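PDB 4R9Z: acyl-CoA thioesterase II from Mycobacterium avium subsp. paratuberculosis, which probably hydrolyses fatty acyl-CoA thioesters to free fatty acids and coenzyme A and has a double hot-dog fold. Local coordinates for residues 183-187 with 188-192. Numbering follows the deposited sequence.
Sequences RVPDD and PVLTA
The backbone carbonyl of D187 accepts a hydrogen bond from the amide of T191, with D187 O to T191 N at 2.7 Å, and so closes the first turn of helix 188-201 in this double hot-dog thioesterase. The loop 183-187 comes from strand 176-180 and turns at D186, whose backbone is in the left-handed region, before D187 takes the N-cap position. P188 is the first residue of the helix (N1), where the missing N-H costs no hydrogen bond; A192 N to P188 O, at 3.1 Å, carries the helical pattern onward.

The D187 side chain caps the helix. With CG anti to the backbone N (chi1 -173°), the carboxylate lies beside the start of the helix, and its OD1 accepts from V189 N at 3.2 Å. This bond is bent, 138° at the hydrogen, and reaches OD1 from above the carboxylate plane. The negative charge would be favoured by the positive end of the helix dipole. D187 CB also packs on L190 CB at 3.6 Å, the two side chains crossing at about a right angle, while P185 CG, two residues before the cap, comes to 4.1 Å of L190 CD2. V189 touches L48 and S51 of helix 39-52, which belongs to the N-terminal hot-dog domain. T191, which also touches A230 and L232, adds a second bond to the same carbonyl: its OG1 lies 3.0 Å from D187 O, donating from well above the carbonyl plane.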
ATOM      1  N   ARG B 183     -20.111 -20.997  -8.709  1.00 61.64           N
ATOM      2  CA  ARG B 183     -19.750 -20.405  -9.992  1.00 63.78           C
ATOM      3  C   ARG B 183     -19.785 -18.874  -9.929  1.00 63.40           C
ATOM      4  O   ARG B 183     -20.658 -18.292  -9.282  1.00 53.58           O
ATOM      5  CB  ARG B 183     -20.688 -20.918 -11.088  1.00 69.86           C
ATOM      6  CG  ARG B 183     -20.318 -20.476 -12.496  1.00 84.78           C
ATOM      7  CD  ARG B 183     -18.979 -21.083 -12.899  1.00 96.93           C
ATOM      8  NE  ARG B 183     -19.070 -22.539 -13.006  1.00102.73           N
ATOM      9  CZ  ARG B 183     -18.217 -23.303 -13.682  1.00 96.47           C
ATOM     10  NH1 ARG B 183     -17.188 -22.757 -14.319  1.00 84.62           N
ATOM     11  NH2 ARG B 183     -18.392 -24.618 -13.717  1.00 88.72           N
ATOM     12  N   VAL B 184     -18.810 -18.231 -10.570  1.00 62.23           N
ATOM     13  CA  VAL B 184     -18.728 -16.771 -10.589  1.00 55.13           C
ATOM     14  C   VAL B 184     -19.101 -16.210 -11.967  1.00 59.39           C
ATOM     15  O   VAL B 184     -18.654 -16.731 -12.989  1.00 56.88           O
ATOM     16  CB  VAL B 184     -17.307 -16.295 -10.193  1.00 63.33           C
ATOM     17  CG1 VAL B 184     -17.164 -14.782 -10.329  1.00 56.58           C
ATOM     18  CG2 VAL B 184     -16.978 -16.743  -8.776  1.00 59.45           C
ATOM     19  N   PRO B 185     -19.904 -15.130 -11.993  1.00 52.03           N
ATOM     20  CA  PRO B 185     -20.428 -14.469 -13.195  1.00 49.61           C
ATOM     21  C   PRO B 185     -19.415 -14.069 -14.278  1.00 61.91           C
ATOM     22  O   PRO B 185     -19.857 -13.646 -15.345  1.00 73.57           O
ATOM     23  CB  PRO B 185     -21.085 -13.216 -12.619  1.00 44.78           C
ATOM     24  CG  PRO B 185     -21.622 -13.680 -11.319  1.00 44.11           C
ATOM     25  CD  PRO B 185     -20.620 -14.677 -10.784  1.00 45.46           C
ATOM     26  N   ASP B 186     -18.115 -14.170 -14.008  1.00 60.16           N
ATOM     27  CA  ASP B 186     -17.077 -13.858 -14.999  1.00 66.34           C
ATOM     28  C   ASP B 186     -17.124 -12.362 -15.309  1.00 64.26           C
ATOM     29  O   ASP B 186     -16.920 -11.927 -16.443  1.00 59.47           O
ATOM     30  CB  ASP B 186     -17.231 -14.696 -16.278  1.00 69.19           C
ATOM     31  CG  ASP B 186     -16.022 -14.588 -17.201  1.00 80.71           C
ATOM     32  OD1 ASP B 186     -14.975 -15.190 -16.882  1.00 83.27           O
ATOM     33  OD2 ASP B 186     -16.121 -13.908 -18.246  1.00 73.46           O
ATOM     34  N   ASP B 187     -17.442 -11.586 -14.282  1.00 65.08           N
ATOM     35  CA  ASP B 187     -17.299 -10.141 -14.328  1.00 56.13           C
ATOM     36  C   ASP B 187     -15.894  -9.790 -13.843  1.00 48.77           C
ATOM     37  O   ASP B 187     -15.583  -9.978 -12.667  1.00 51.86           O
ATOM     38  CB  ASP B 187     -18.379  -9.482 -13.463  1.00 54.91           C
ATOM     39  CG  ASP B 187     -18.405  -7.969 -13.583  1.00 57.36           C
ATOM     40  OD1 ASP B 187     -17.436  -7.374 -14.105  1.00 59.18           O
ATOM     41  OD2 ASP B 187     -19.407  -7.369 -13.138  1.00 59.89           O
ATOM     42  N   PRO B 188     -15.050  -9.273 -14.748  1.00 42.61           N
ATOM     43  CA  PRO B 188     -13.671  -8.856 -14.462  1.00 43.93           C
ATOM     44  C   PRO B 188     -13.556  -8.015 -13.195  1.00 44.92           C
ATOM     45  O   PRO B 188     -12.667  -8.248 -12.378  1.00 51.92           O
ATOM     46  CB  PRO B 188     -13.298  -8.028 -15.690  1.00 53.18           C
ATOM     47  CG  PRO B 188     -14.126  -8.584 -16.781  1.00 46.62           C
ATOM     48  CD  PRO B 188     -15.415  -9.038 -16.156  1.00 43.59           C
ATOM     49  N   VAL B 189     -14.453  -7.044 -13.048  1.00 47.14           N
ATOM     50  CA  VAL B 189     -14.475  -6.167 -11.883  1.00 44.89           C
ATOM     51  C   VAL B 189     -14.945  -6.901 -10.619  1.00 43.55           C
ATOM     52  O   VAL B 189     -14.373  -6.720  -9.543  1.00 41.21           O
ATOM     53  CB  VAL B 189     -15.367  -4.929 -12.144  1.00 35.43           C
ATOM     54  CG1 VAL B 189     -15.679  -4.197 -10.852  1.00 37.62           C
ATOM     55  CG2 VAL B 189     -14.699  -4.002 -13.144  1.00 26.63           C
ATOM     56  N   LEU B 190     -15.988  -7.717 -10.745  1.00 44.25           N
ATOM     57  CA  LEU B 190     -16.459  -8.515  -9.615  1.00 42.68           C
ATOM     58  C   LEU B 190     -15.379  -9.486  -9.160  1.00 39.51           C
ATOM     59  O   LEU B 190     -15.198  -9.715  -7.968  1.00 45.12           O
ATOM     60  CB  LEU B 190     -17.737  -9.276  -9.970  1.00 51.63           C
ATOM     61  CG  LEU B 190     -18.363 -10.111  -8.849  1.00 45.89           C
ATOM     62  CD1 LEU B 190     -18.518  -9.282  -7.586  1.00 40.84           C
ATOM     63  CD2 LEU B 190     -19.712 -10.666  -9.280  1.00 49.49           C
ATOM     64  N   THR B 191     -14.675 -10.066 -10.126  1.00 36.95           N
ATOM     65  CA  THR B 191     -13.582 -10.991  -9.855  1.00 43.17           C
ATOM     66  C   THR B 191     -12.451 -10.317  -9.076  1.00 42.72           C
ATOM     67  O   THR B 191     -11.896 -10.894  -8.141  1.00 40.35           O
ATOM     68  CB  THR B 191     -13.028 -11.584 -11.164  1.00 43.22           C
ATOM     69  OG1 THR B 191     -14.049 -12.363 -11.798  1.00 61.60           O
ATOM     70  CG2 THR B 191     -11.829 -12.467 -10.894  1.00 34.99           C
ATOM     71  N   ALA B 192     -12.110  -9.093  -9.467  1.00 35.61           N
ATOM     72  CA  ALA B 192     -11.040  -8.363  -8.805  1.00 28.31           C
ATOM     73  C   ALA B 192     -11.384  -8.087  -7.343  1.00 36.94           C
ATOM     74  O   ALA B 192     -10.535  -8.232  -6.463  1.00 36.62           O
ATOM     75  CB  ALA B 192     -10.757  -7.072  -9.534  1.00 35.31           C
TER